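Local structure of putative hydrolase (Burkholderia cenocepacia, 4X00) at residues L44-N49 with L188-A193; Y67-H72 with R89-L94; F172-H178 with Q229-V233; V220-L224 with F276-A280. The protein is probably a hydrolase of the alpha/beta-hydrolase fold, perhaps an aryl esterase. One frame throughout, in Å; residues are numbered along the deposited sequence.

Overall arrangement
Contacts 1 and 2 are buried; contacts 3 and 4 lie farther out and are partly buried. Contacts 1, 2 and 3 tie the loops that follow strands 36-40, 63-67 and 222-227 to helices, whereas contact 4 lays the C-terminal helix on strand 222-227, the strand whose following loop serves contact 3. Contacts 1 and 2 touch through an Arg-47 to Asp-68 salt bridge, and contacts 1 and 3 through the consecutive helices 183-194 and 162-174. The chemistry changes with place: a serine-asparagine bond with bridging waters in contact 1, a buried ion pair in contact 2, leucine packing and waters in contact 3, and apolar packing without a hydrogen bond in contact 4.

Contact 1 of 4, residues L44-N49 with L188-A193; sequences LGSRLN and LLLANA. With EDO (1,2-ethanediol), chain F.
Ser-46 and Asn-192 make the direct polar link between the loop 44-49 and helix 188-193. The hydroxyl OG of Ser-46 gives its proton to Asn-192 OD1 at 2.7 Å, reaching it from the flank of the carbonyl (C=O...OG angle 105°). OG sits between the backbone N and the carbonyl carbon of its own residue (chi1 74°), where it also accepts from Leu-48 N in an ST turn, so both its proton and its oxygen are engaged. The tight end lies at Leu-44, whose carbonyl O is 3.3 Å from Ala-193 CA in a CA-H...O contact, while the two CB atoms meet at 3.8 Å. A water with three bonds fastens this end further, donating to the carbonyls of Leu-44 and Leu-189 and accepting from Asn-192 ND2. The other end is looser. Leu-48 CD1 lies against Leu-188 CD1 at 4.1 Å on the more exposed side, and a 1,2-ethanediol, probably from the crystallisation liquor, donates through O2 to Leu-48 O. In sequence, helix 183-194 belongs to the helical excursion between strands 132-136 and 222-227, and its packing on the loop after strand 36-40 is consistent with the helical cap that many alpha/beta-hydrolases carry over the core.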
loop_
_atom_site.group_PDB
_atom_site.type_symbol
_atom_site.label_atom_id
_atom_site.label_comp_id
_atom_site.label_asym_id
_atom_site.label_seq_id
_atom_site.Cartn_x
_atom_site.Cartn_y
_atom_site.Cartn_z
ATOM N N LEU A 44 4.368 -7.320 3.803
ATOM C CA LEU A 44 4.425 -8.740 3.380
ATOM C C LEU A 44 3.706 -8.996 2.056
ATOM O O LEU A 44 3.555 -10.152 1.642
ATOM C CB LEU A 44 3.874 -9.710 4.450
ATOM C CG LEU A 44 4.600 -9.702 5.788
ATOM C CD1 LEU A 44 4.166 -10.933 6.581
ATOM C CD2 LEU A 44 6.098 -9.619 5.696
ATOM N N GLY A 45 3.342 -7.934 1.351
ATOM C CA GLY A 45 2.735 -8.070 0.036
ATOM C C GLY A 45 3.722 -8.049 -1.116
ATOM O O GLY A 45 4.948 -8.119 -0.926
ATOM N N SER A 46 3.197 -7.897 -2.330
ATOM C CA SER A 46 3.998 -7.596 -3.513
ATOM C C SER A 46 3.018 -7.133 -4.589
ATOM O O SER A 46 1.821 -6.992 -4.314
ATOM C CB SER A 46 4.777 -8.802 -4.026
ATOM O OG SER A 46 3.874 -9.708 -4.686
ATOM N N ARG A 47 3.493 -6.935 -5.814
ATOM C CA ARG A 47 2.588 -6.586 -6.902
ATOM C C ARG A 47 1.454 -7.598 -7.049
ATOM O O ARG A 47 0.398 -7.224 -7.565
ATOM C CB ARG A 47 3.356 -6.479 -8.230
ATOM C CG ARG A 47 3.525 -7.751 -9.023
ATOM C CD ARG A 47 4.434 -8.792 -8.361
ATOM N NE ARG A 47 5.867 -8.479 -8.342
ATOM C CZ ARG A 47 6.739 -8.857 -9.271
ATOM N NH1 ARG A 47 6.346 -9.474 -10.384
ATOM N NH2 ARG A 47 8.028 -8.599 -9.068
ATOM N N LEU A 48 1.644 -8.846 -6.603
ATOM C CA LEU A 48 0.595 -9.866 -6.747
ATOM C C LEU A 48 -0.682 -9.515 -6.027
ATOM O O LEU A 48 -1.749 -10.027 -6.406
ATOM C CB LEU A 48 1.083 -11.237 -6.227
ATOM C CG LEU A 48 2.269 -11.789 -7.018
ATOM C CD1 LEU A 48 2.661 -13.161 -6.457
ATOM C CD2 LEU A 48 2.051 -11.849 -8.542
ATOM N N ASN A 49 -0.614 -8.653 -5.012
ATOM C CA ASN A 49 -1.845 -8.260 -4.324
ATOM C C ASN A 49 -2.878 -7.615 -5.225
ATOM O O ASN A 49 -4.049 -7.654 -4.902
ATOM C CB ASN A 49 -1.537 -7.296 -3.190
ATOM C CG ASN A 49 -0.841 -7.955 -2.053
ATOM O OD1 ASN A 49 0.272 -7.561 -1.705
ATOM N ND2 ASN A 49 -1.482 -8.921 -1.433
ATOM N N LEU A 188 -0.539 -18.743 -2.552
ATOM C CA LEU A 188 0.321 -17.895 -3.391
ATOM C C LEU A 188 0.787 -16.703 -2.563
ATOM O O LEU A 188 1.980 -16.365 -2.526
ATOM C CB LEU A 188 -0.447 -17.439 -4.633
ATOM C CG LEU A 188 0.324 -16.472 -5.511
ATOM C CD1 LEU A 188 1.586 -17.118 -6.058
ATOM C CD2 LEU A 188 -0.596 -15.975 -6.659
ATOM N N LEU A 189 -0.145 -16.060 -1.860
ATOM C CA LEU A 189 0.200 -14.898 -1.045
ATOM C C LEU A 189 1.060 -15.277 0.161
ATOM O O LEU A 189 1.863 -14.473 0.612
ATOM C CB LEU A 189 -1.075 -14.144 -0.608
ATOM C CG LEU A 189 -1.865 -13.476 -1.744
ATOM C CD1 LEU A 189 -3.072 -12.763 -1.151
ATOM C CD2 LEU A 189 -0.957 -12.489 -2.487
ATOM N N LEU A 190 0.916 -16.503 0.653
ATOM C CA LEU A 190 1.733 -16.986 1.774
ATOM C C LEU A 190 3.208 -17.131 1.349
ATOM O O LEU A 190 4.124 -16.643 2.020
ATOM C CB LEU A 190 1.184 -18.312 2.281
ATOM C CG LEU A 190 1.860 -18.818 3.555
ATOM C CD1 LEU A 190 1.578 -17.871 4.718
ATOM C CD2 LEU A 190 1.303 -20.215 3.812
ATOM N N ALA A 191 3.432 -17.774 0.206
ATOM C CA ALA A 191 4.797 -17.910 -0.338
ATOM C C ALA A 191 5.371 -16.525 -0.678
ATOM O O ALA A 191 6.540 -16.202 -0.407
ATOM C CB ALA A 191 4.771 -18.806 -1.553
ATOM N N ASN A 192 4.517 -15.673 -1.248
ATOM C CA ASN A 192 4.866 -14.303 -1.558
ATOM C C ASN A 192 5.341 -13.535 -0.320
ATOM O O ASN A 192 6.361 -12.805 -0.362
ATOM C CB ASN A 192 3.618 -13.663 -2.188
ATOM C CG ASN A 192 3.843 -12.268 -2.743
ATOM O OD1 ASN A 192 4.622 -12.070 -3.677
ATOM N ND2 ASN A 192 3.077 -11.293 -2.232
ATOM N N ALA A 193 4.637 -13.719 0.799
ATOM C CA ALA A 193 4.999 -13.059 2.049
ATOM C C ALA A 193 6.347 -13.565 2.546
ATOM O O ALA A 193 7.097 -12.799 3.137
ATOM C CB ALA A 193 3.950 -13.313 3.107
HETATM C C1 EDO F . -4.064 -12.225 -5.409
HETATM O O1 EDO F . -5.199 -12.581 -6.207
HETATM C C2 EDO F . -2.891 -13.114 -5.803
HETATM O O2 EDO F . -2.380 -12.706 -7.081
HETATM O O HOH W 1 1.770 -11.683 0.289
HETATM O O HOH W 2 7.082 -9.979 -0.434
#

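Contact 2 of 4, residues Y67-H72 with R89-L94; sequences YDLRGH and RWADDL
Arg-70 grips Asp-93 side-on, NE to OD2 at 2.7 Å and NH1 to OD1 at 2.8 Å, in a two-bond salt bridge with both N-H groups nearly straight on their acceptors. The guanidinium and carboxylate planes are only 16° apart, and OD1 is met on its syn lone pair. In this alpha/beta-hydrolase fold the pair joins the type II turn Leu-69 to His-72, just after strand 63-67, to helix 87-100. Asp-20 is a second partner for NH1, and it also pairs with Arg-89, so the two arginines share an anion. One face of the guanidinium is covered by Arg-89 CB, 3.9 Å above its centre. Arg-70 CG, set between the backbone N and the carbonyl carbon (chi1 64°), lies over the six-membered ring of Trp-90, 3.7 Å from its centroid, a CH-pi contact; the bend at chi3 (50°) then turns the guanidinium to Asp-93. The indole NE1 is bonded to Tyr-84 O. The edge of that indole takes Leu-69 CD1 at CZ3. Deeper toward the sheet, Tyr-67 crosses Leu-94 at about a right angle, its OH meeting Leu-94 CB at 3.7 Å. A water in the plane of the tyrosine ring bonds this same OH and donates to Trp-90 O.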
loop_
_atom_site.group_PDB
_atom_site.type_symbol
_atom_site.label_atom_id
_atom_site.label_comp_id
_atom_site.label_asym_id
_atom_site.label_seq_id
_atom_site.Cartn_x
_atom_site.Cartn_y
_atom_site.Cartn_z
ATOM N N TYR A 67 4.510 -2.069 -8.304
ATOM C CA TYR A 67 5.903 -2.365 -8.009
ATOM C C TYR A 67 5.993 -3.069 -6.678
ATOM O O TYR A 67 5.046 -3.063 -5.874
ATOM C CB TYR A 67 6.766 -1.093 -7.992
ATOM C CG TYR A 67 6.521 -0.098 -6.889
ATOM C CD1 TYR A 67 5.440 0.778 -6.952
ATOM C CD2 TYR A 67 7.394 0.007 -5.808
ATOM C CE1 TYR A 67 5.237 1.741 -5.974
ATOM C CE2 TYR A 67 7.219 0.957 -4.822
ATOM C CZ TYR A 67 6.136 1.855 -4.923
ATOM O OH TYR A 67 5.948 2.809 -3.956
ATOM N N ASP A 68 7.141 -3.702 -6.424
ATOM C CA ASP A 68 7.399 -4.310 -5.130
ATOM C C ASP A 68 8.117 -3.290 -4.249
ATOM O O ASP A 68 9.120 -2.671 -4.656
ATOM C CB ASP A 68 8.264 -5.569 -5.256
ATOM C CG ASP A 68 7.596 -6.680 -6.046
ATOM O OD1 ASP A 68 6.353 -6.671 -6.216
ATOM O OD2 ASP A 68 8.328 -7.565 -6.531
ATOM N N LEU A 69 7.602 -3.074 -3.045
ATOM C CA LEU A 69 8.301 -2.226 -2.055
ATOM C C LEU A 69 9.700 -2.748 -1.757
ATOM O O LEU A 69 9.972 -3.962 -1.865
ATOM C CB LEU A 69 7.528 -2.183 -0.730
ATOM C CG LEU A 69 6.138 -1.530 -0.755
ATOM C CD1 LEU A 69 5.501 -1.721 0.628
ATOM C CD2 LEU A 69 6.264 -0.060 -1.132
ATOM N N ARG A 70 10.591 -1.842 -1.364
ATOM C CA ARG A 70 11.874 -2.301 -0.848
ATOM C C ARG A 70 11.633 -3.358 0.230
ATOM O O ARG A 70 10.681 -3.291 1.027
ATOM C CB ARG A 70 12.709 -1.136 -0.289
ATOM C CG ARG A 70 12.122 -0.407 0.923
ATOM C CD ARG A 70 13.137 0.642 1.486
ATOM N NE ARG A 70 13.615 1.466 0.372
ATOM C CZ ARG A 70 14.881 1.809 0.175
ATOM N NH1 ARG A 70 15.208 2.441 -0.928
ATOM N NH2 ARG A 70 15.819 1.531 1.096
ATOM N N GLY A 71 12.503 -4.366 0.248
ATOM C CA GLY A 71 12.357 -5.448 1.218
ATOM C C GLY A 71 11.337 -6.508 0.876
ATOM O O GLY A 71 11.188 -7.451 1.650
ATOM N N HIS A 72 10.634 -6.350 -0.244
ATOM C CA HIS A 72 9.530 -7.220 -0.639
ATOM C C HIS A 72 9.690 -7.784 -2.036
ATOM O O HIS A 72 10.396 -7.210 -2.874
ATOM C CB HIS A 72 8.213 -6.422 -0.597
ATOM C CG HIS A 72 7.750 -6.037 0.784
ATOM N ND1 HIS A 72 8.264 -4.965 1.490
ATOM C CD2 HIS A 72 6.752 -6.554 1.548
ATOM C CE1 HIS A 72 7.610 -4.857 2.641
ATOM N NE2 HIS A 72 6.692 -5.814 2.702
ATOM N N ARG A 89 13.023 7.079 2.714
ATOM C CA ARG A 89 13.576 6.179 1.699
ATOM C C ARG A 89 12.462 5.560 0.867
ATOM O O ARG A 89 12.595 5.396 -0.353
ATOM C CB ARG A 89 14.389 5.030 2.306
ATOM C CG ARG A 89 15.596 5.394 3.049
ATOM C CD ARG A 89 16.650 5.903 2.103
ATOM N NE ARG A 89 17.735 6.329 2.939
ATOM C CZ ARG A 89 18.783 5.578 3.264
ATOM N NH1 ARG A 89 18.951 4.362 2.744
ATOM N NH2 ARG A 89 19.693 6.079 4.073
ATOM N N TRP A 90 11.365 5.208 1.528
ATOM C CA TRP A 90 10.252 4.584 0.817
ATOM C C TRP A 90 9.539 5.620 -0.056
ATOM O O TRP A 90 9.070 5.310 -1.150
ATOM C CB TRP A 90 9.245 3.976 1.789
ATOM C CG TRP A 90 9.800 3.024 2.844
ATOM C CD1 TRP A 90 10.623 3.334 3.880
ATOM C CD2 TRP A 90 9.499 1.632 2.982
ATOM N NE1 TRP A 90 10.867 2.223 4.651
ATOM C CE2 TRP A 90 10.185 1.162 4.119
ATOM C CE3 TRP A 90 8.712 0.736 2.251
ATOM C CZ2 TRP A 90 10.116 -0.174 4.534
ATOM C CZ3 TRP A 90 8.636 -0.575 2.667
ATOM C CH2 TRP A 90 9.316 -1.019 3.801
ATOM N N ALA A 91 9.401 6.835 0.459
ATOM C CA ALA A 91 8.862 7.911 -0.348
ATOM C C ALA A 91 9.723 8.179 -1.572
ATOM O O ALA A 91 9.188 8.462 -2.658
ATOM C CB ALA A 91 8.705 9.192 0.484
ATOM N N ASP A 92 11.046 8.116 -1.406
ATOM C CA ASP A 92 11.942 8.316 -2.550
ATOM C C ASP A 92 11.839 7.186 -3.569
ATOM O O ASP A 92 12.008 7.433 -4.767
ATOM C CB ASP A 92 13.395 8.468 -2.094
ATOM C CG ASP A 92 13.660 9.775 -1.363
ATOM O OD1 ASP A 92 12.822 10.712 -1.371
ATOM O OD2 ASP A 92 14.751 9.876 -0.778
ATOM N N ASP A 93 11.560 5.962 -3.116
ATOM C CA ASP A 93 11.315 4.867 -4.051
ATOM C C ASP A 93 10.117 5.216 -4.937
ATOM O O ASP A 93 10.170 5.057 -6.159
ATOM C CB ASP A 93 11.001 3.532 -3.330
ATOM C CG ASP A 93 12.165 2.971 -2.515
ATOM O OD1 ASP A 93 13.312 3.354 -2.750
ATOM O OD2 ASP A 93 11.895 2.103 -1.660
ATOM N N LEU A 94 9.022 5.651 -4.307
ATOM C CA LEU A 94 7.826 6.031 -5.039
ATOM C C LEU A 94 8.135 7.198 -5.997
ATOM O O LEU A 94 7.739 7.158 -7.171
ATOM C CB LEU A 94 6.716 6.399 -4.073
ATOM C CG LEU A 94 5.445 6.916 -4.747
ATOM C CD1 LEU A 94 4.858 5.891 -5.739
ATOM C CD2 LEU A 94 4.457 7.264 -3.660
HETATM O O HOH W 3 7.725 2.902 -1.904
HETATM O O HOH W 4 9.642 0.976 -1.312
#

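Contact 3 of 4, residues F172-H178 with Q229-V233; sequences FLRLCFH and QDALV. With EDO (1,2-ethanediol), chain G.
The loop after strand 222-227 carries Asp-230, which with Ser-112 and His-259 fits the Ser-His-Asp triad of alpha/beta-hydrolases; Leu-232 from this loop packs against Phe-172 of helix 162-174 and the turn that follows. Leu-232 CG is anti to its carbonyl carbon (chi1 -72°), which carries the two methyls to Phe-172 and Leu-175. Leu-232 CD1 lies over one face of the Phe-172 ring, 4.2 Å from the centroid, and touches Cys-176 SG at 3.8 Å. The other branch, CD2, reaches Phe-172 CE1 and Leu-175 CB. Leu-175 CD2 meets Ala-231 CB at 3.9 Å. Toward the surface Gln-229 OE1 lies over the His-178 ring in one of two modelled conformers, a tentative placement. One water joins the backbones, donating to Leu-175 O and accepting from Ala-231 N; a second donates to Gln-229 O and only weakly to Phe-177 O. Asp-230 OD1 accepts from Leu-232 N at 2.8 Å, nearly along its C-O axis, in an Asx turn, and from Val-233 N at 2.9 Å, from above the carboxylate plane, in an Asx motif. These two amides on OD1 and His-259 ND1 on OD2 limit the rotation of the carboxylate, as expected of a triad acid, with Leu-232 packed close by.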
loop_
_atom_site.group_PDB
_atom_site.type_symbol
_atom_site.label_atom_id
_atom_site.label_comp_id
_atom_site.label_asym_id
_atom_site.label_seq_id
_atom_site.Cartn_x
_atom_site.Cartn_y
_atom_site.Cartn_z
ATOM N N PHE A 172 -0.440 -13.441 10.375
ATOM C CA PHE A 172 -0.617 -12.071 9.904
ATOM C C PHE A 172 -1.408 -12.059 8.593
ATOM O O PHE A 172 -2.288 -11.214 8.392
ATOM C CB PHE A 172 0.754 -11.419 9.712
ATOM C CG PHE A 172 0.670 -10.016 9.218
ATOM C CD1 PHE A 172 0.536 -8.989 10.128
ATOM C CD2 PHE A 172 0.756 -9.719 7.862
ATOM C CE1 PHE A 172 0.454 -7.658 9.690
ATOM C CE2 PHE A 172 0.697 -8.377 7.420
ATOM C CZ PHE A 172 0.539 -7.359 8.349
ATOM N N LEU A 173 -1.054 -12.941 7.665
ATOM C CA LEU A 173 -1.758 -12.953 6.372
ATOM C C LEU A 173 -3.232 -13.298 6.596
ATOM O O LEU A 173 -4.116 -12.715 5.943
ATOM C CB LEU A 173 -1.116 -13.946 5.405
ATOM C CG LEU A 173 -1.677 -13.956 3.967
ATOM C CD1 LEU A 173 -1.561 -12.594 3.311
ATOM C CD2 LEU A 173 -0.965 -15.004 3.150
ATOM N N ARG A 174 -3.550 -14.216 7.523
ATOM C CA ARG A 174 -4.959 -14.512 7.812
ATOM C C ARG A 174 -5.677 -13.278 8.339
ATOM O O ARG A 174 -6.857 -13.072 8.035
ATOM C CB ARG A 174 -5.068 -15.651 8.821
ATOM C CG ARG A 174 -4.710 -17.008 8.255
ATOM C CD ARG A 174 -5.752 -17.462 7.241
ATOM N NE ARG A 174 -5.444 -18.782 6.688
ATOM C CZ ARG A 174 -6.026 -19.294 5.607
ATOM N NH1 ARG A 174 -6.953 -18.596 4.948
ATOM N NH2 ARG A 174 -5.680 -20.510 5.192
ATOM N N LEU A 175 -4.972 -12.451 9.113
ATOM C CA LEU A 175 -5.556 -11.224 9.654
ATOM C C LEU A 175 -5.784 -10.176 8.568
ATOM O O LEU A 175 -6.424 -9.160 8.831
ATOM C CB LEU A 175 -4.652 -10.651 10.749
ATOM C CG LEU A 175 -4.722 -11.486 12.038
ATOM C CD1 LEU A 175 -3.568 -11.028 12.952
ATOM C CD2 LEU A 175 -6.073 -11.364 12.752
ATOM N N CYS A 176 -5.265 -10.389 7.364
ATOM C CA CYS A 176 -5.446 -9.404 6.305
ATOM C C CYS A 176 -6.846 -9.483 5.679
ATOM O O CYS A 176 -7.170 -8.651 4.829
ATOM C CB CYS A 176 -4.381 -9.589 5.216
ATOM S SG CYS A 176 -2.729 -8.991 5.671
ATOM N N PHE A 177 -7.653 -10.479 6.067
ATOM C CA PHE A 177 -8.944 -10.694 5.408
ATOM C C PHE A 177 -10.048 -10.902 6.407
ATOM O O PHE A 177 -9.829 -11.531 7.454
ATOM C CB PHE A 177 -8.916 -11.931 4.509
ATOM C CG PHE A 177 -7.832 -11.885 3.469
ATOM C CD1 PHE A 177 -8.043 -11.244 2.259
ATOM C CD2 PHE A 177 -6.580 -12.468 3.702
ATOM C CE1 PHE A 177 -7.045 -11.176 1.313
ATOM C CE2 PHE A 177 -5.598 -12.408 2.751
ATOM C CZ PHE A 177 -5.811 -11.771 1.563
ATOM N N HIS A 178 -11.243 -10.409 6.082
ATOM C CA HIS A 178 -12.461 -10.933 6.712
ATOM C C HIS A 178 -13.027 -12.051 5.849
ATOM O O HIS A 178 -13.268 -13.147 6.352
ATOM C CB HIS A 178 -13.499 -9.827 6.910
ATOM C CG HIS A 178 -14.749 -10.309 7.563
ATOM N ND1 HIS A 178 -14.773 -10.804 8.847
ATOM C CD2 HIS A 178 -16.022 -10.366 7.109
ATOM C CE1 HIS A 178 -16.011 -11.146 9.159
ATOM N NE2 HIS A 178 -16.788 -10.890 8.123
ATOM N N GLN A 229 -14.320 -4.323 9.082
ATOM C CA GLN A 229 -13.868 -5.377 9.989
ATOM C C GLN A 229 -12.359 -5.610 9.891
ATOM O O GLN A 229 -11.858 -6.665 10.271
ATOM C CB GLN A 229 -14.663 -6.659 9.719
ATOM C CG GLN A 229 -16.172 -6.391 9.847
ATOM C CD GLN A 229 -16.977 -7.653 9.764
ATOM O OE1 GLN A 229 -16.747 -8.604 10.528
ATOM N NE2 GLN A 229 -17.942 -7.683 8.856
ATOM N N ASP A 230 -11.628 -4.597 9.437
ATOM C CA ASP A 230 -10.171 -4.679 9.358
ATOM C C ASP A 230 -9.594 -5.085 10.725
ATOM O O ASP A 230 -9.809 -4.437 11.735
ATOM C CB ASP A 230 -9.658 -3.312 8.884
ATOM C CG ASP A 230 -8.160 -3.283 8.594
ATOM O OD1 ASP A 230 -7.412 -4.090 9.190
ATOM O OD2 ASP A 230 -7.714 -2.448 7.769
ATOM N N ALA A 231 -8.886 -6.206 10.734
ATOM C CA ALA A 231 -8.324 -6.791 11.957
ATOM C C ALA A 231 -6.906 -6.322 12.239
ATOM O O ALA A 231 -6.312 -6.774 13.212
ATOM C CB ALA A 231 -8.374 -8.320 11.877
ATOM N N LEU A 232 -6.386 -5.407 11.416
ATOM C CA LEU A 232 -5.010 -4.957 11.590
ATOM C C LEU A 232 -4.947 -3.466 11.811
ATOM O O LEU A 232 -4.245 -3.006 12.717
ATOM C CB LEU A 232 -4.145 -5.362 10.397
ATOM C CG LEU A 232 -3.855 -6.863 10.347
ATOM C CD1 LEU A 232 -3.287 -7.240 8.999
ATOM C CD2 LEU A 232 -2.882 -7.308 11.469
ATOM N N VAL A 233 -5.671 -2.707 10.995
ATOM C CA VAL A 233 -5.736 -1.258 11.169
ATOM C C VAL A 233 -7.132 -0.934 11.683
ATOM O O VAL A 233 -8.107 -1.442 11.122
ATOM C CB VAL A 233 -5.441 -0.512 9.841
ATOM C CG1 VAL A 233 -5.702 0.989 9.995
ATOM C CG2 VAL A 233 -3.981 -0.757 9.395
HETATM C C1 EDO G . -11.678 -2.146 14.189
HETATM O O1 EDO G . -11.458 -0.773 14.500
HETATM C C2 EDO G . -12.177 -2.310 12.761
HETATM O O2 EDO G . -11.184 -1.931 11.821
HETATM O O HOH W 5 -8.854 -7.950 8.322
HETATM O O HOH W 6 -11.094 -9.098 9.224
#

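Contact 4 of 4, residues V220-L224 with F276-A280; sequences VPLLL and FVRMA. With EDO (1,2-ethanediol), chain J.
Phe-276 does most of the work from the helix side, meeting both Pro-221 and Leu-223 of the strand segment. Its CG stands anti to the backbone N (chi1 174°), which sends the ring from the helix toward the strand. There the edge of the ring faces the Pro-221 carbonyl: Pro-221 O lies near the ring plane, 3.3 Å from Phe-276 CZ. CE1, the next atom round the ring, touches Pro-221 CB at 3.9 Å and Leu-223 CB at 3.6 Å. Leu-223 CD2 continues the contact back along the ring to CD1 and Phe-276 CB, and the two side chains lie alongside each other, running opposite ways. Val-277 turns to another neighbour, strand 107-111, where it packs on Val-107. Arg-278 is exposed, and its NH1 donates to O1 of a 1,2-ethanediol, probably from the crystallisation liquor, at 2.9 Å. One turn on from Phe-276, Met-279 comes back to the strand segment. Its chain bends at chi2 (-82°) and again at chi3 (-59°), bringing the methyl CE to 3.9 Å from Pro-221 CB. Ala-280 closes the segment with CB 4.2 Å from Pro-221 CG, so the proline is met in turn by a ring, a thioether and a methyl. No hydrogen bond crosses the contact. Helix 266-280 thus lies against the sheet at the start of strand 222-227, itself hydrogen-bonded between strands 132-136 and 250-254, and Phe-276 also reaches Val-134 and Val-107 of strands 132-136 and 107-111.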
loop_
_atom_site.group_PDB
_atom_site.type_symbol
_atom_site.label_atom_id
_atom_site.label_comp_id
_atom_site.label_asym_id
_atom_site.label_seq_id
_atom_site.Cartn_x
_atom_site.Cartn_y
_atom_site.Cartn_z
ATOM N N VAL A 220 -4.990 17.809 -3.497
ATOM C CA VAL A 220 -5.606 16.859 -4.426
ATOM C C VAL A 220 -6.646 16.052 -3.686
ATOM O O VAL A 220 -6.603 15.931 -2.456
ATOM C CB VAL A 220 -4.584 15.898 -5.084
ATOM C CG1 VAL A 220 -3.600 16.709 -5.926
ATOM C CG2 VAL A 220 -3.871 15.052 -4.028
ATOM N N PRO A 221 -7.588 15.468 -4.428
ATOM C CA PRO A 221 -8.572 14.647 -3.732
ATOM C C PRO A 221 -7.947 13.427 -3.054
ATOM O O PRO A 221 -7.034 12.772 -3.589
ATOM C CB PRO A 221 -9.527 14.212 -4.854
ATOM C CG PRO A 221 -9.313 15.184 -5.972
ATOM C CD PRO A 221 -7.852 15.565 -5.873
ATOM N N LEU A 222 -8.483 13.128 -1.883
ATOM C CA LEU A 222 -8.084 11.981 -1.096
ATOM C C LEU A 222 -9.322 11.159 -0.745
ATOM O O LEU A 222 -10.325 11.697 -0.242
ATOM C CB LEU A 222 -7.379 12.412 0.187
ATOM C CG LEU A 222 -6.087 13.195 0.017
ATOM C CD1 LEU A 222 -5.600 13.676 1.372
ATOM C CD2 LEU A 222 -5.035 12.329 -0.665
ATOM N N LEU A 223 -9.220 9.856 -0.965
ATOM C CA LEU A 223 -10.299 8.928 -0.640
ATOM C C LEU A 223 -9.740 7.835 0.278
ATOM O O LEU A 223 -8.712 7.238 -0.025
ATOM C CB LEU A 223 -10.874 8.315 -1.917
ATOM C CG LEU A 223 -11.913 7.198 -1.742
ATOM C CD1 LEU A 223 -13.167 7.719 -1.036
ATOM C CD2 LEU A 223 -12.262 6.638 -3.107
ATOM N N LEU A 224 -10.407 7.600 1.394
ATOM C CA LEU A 224 -10.016 6.557 2.329
ATOM C C LEU A 224 -11.055 5.457 2.250
ATOM O O LEU A 224 -12.225 5.684 2.565
ATOM C CB LEU A 224 -9.915 7.107 3.738
ATOM C CG LEU A 224 -8.500 7.541 4.137
ATOM C CD1 LEU A 224 -7.904 8.632 3.202
ATOM C CD2 LEU A 224 -8.519 7.976 5.616
ATOM N N PHE A 276 -13.250 7.338 -8.704
ATOM C CA PHE A 276 -12.395 8.306 -8.066
ATOM C C PHE A 276 -11.426 8.925 -9.088
ATOM O O PHE A 276 -11.228 10.162 -9.129
ATOM C CB PHE A 276 -11.597 7.652 -6.938
ATOM C CG PHE A 276 -10.586 8.580 -6.323
ATOM C CD1 PHE A 276 -10.989 9.496 -5.363
ATOM C CD2 PHE A 276 -9.252 8.588 -6.723
ATOM C CE1 PHE A 276 -10.110 10.398 -4.785
ATOM C CE2 PHE A 276 -8.331 9.486 -6.141
ATOM C CZ PHE A 276 -8.762 10.387 -5.169
ATOM N N VAL A 277 -10.828 8.084 -9.930
ATOM C CA VAL A 277 -9.882 8.590 -10.906
ATOM C C VAL A 277 -10.583 9.525 -11.879
ATOM O O VAL A 277 -10.088 10.613 -12.168
ATOM C CB VAL A 277 -9.169 7.424 -11.665
ATOM C CG1 VAL A 277 -8.306 7.975 -12.799
ATOM C CG2 VAL A 277 -8.343 6.573 -10.661
ATOM N N ARG A 278 -11.748 9.122 -12.371
ATOM C CA ARG A 278 -12.528 9.977 -13.278
ATOM C C ARG A 278 -12.822 11.339 -12.657
ATOM O O ARG A 278 -12.722 12.382 -13.317
ATOM C CB ARG A 278 -13.822 9.270 -13.653
ATOM C CG ARG A 278 -13.559 8.096 -14.601
ATOM C CD ARG A 278 -14.721 7.170 -14.666
ATOM N NE ARG A 278 -14.642 6.321 -15.842
ATOM C CZ ARG A 278 -15.639 5.555 -16.273
ATOM N NH1 ARG A 278 -16.794 5.533 -15.617
ATOM N NH2 ARG A 278 -15.483 4.836 -17.370
ATOM N N MET A 279 -13.221 11.329 -11.395
ATOM C CA MET A 279 -13.508 12.564 -10.677
ATOM C C MET A 279 -12.232 13.423 -10.527
ATOM O O MET A 279 -12.239 14.644 -10.769
ATOM C CB MET A 279 -14.122 12.220 -9.314
ATOM C CG MET A 279 -14.373 13.396 -8.392
ATOM S SD MET A 279 -12.922 13.952 -7.444
ATOM C CE MET A 279 -12.527 12.455 -6.536
ATOM N N ALA A 280 -11.129 12.788 -10.149
ATOM C CA ALA A 280 -9.906 13.531 -9.865
ATOM C C ALA A 280 -9.380 14.202 -11.120
ATOM O O ALA A 280 -8.801 15.288 -11.065
ATOM C CB ALA A 280 -8.868 12.599 -9.286
HETATM C C1 EDO J . -18.314 8.213 -13.015
HETATM O O1 EDO J . -17.950 6.859 -13.299
HETATM C C2 EDO J . -19.327 8.276 -11.874
HETATM O O2 EDO J . -20.617 7.824 -12.317
#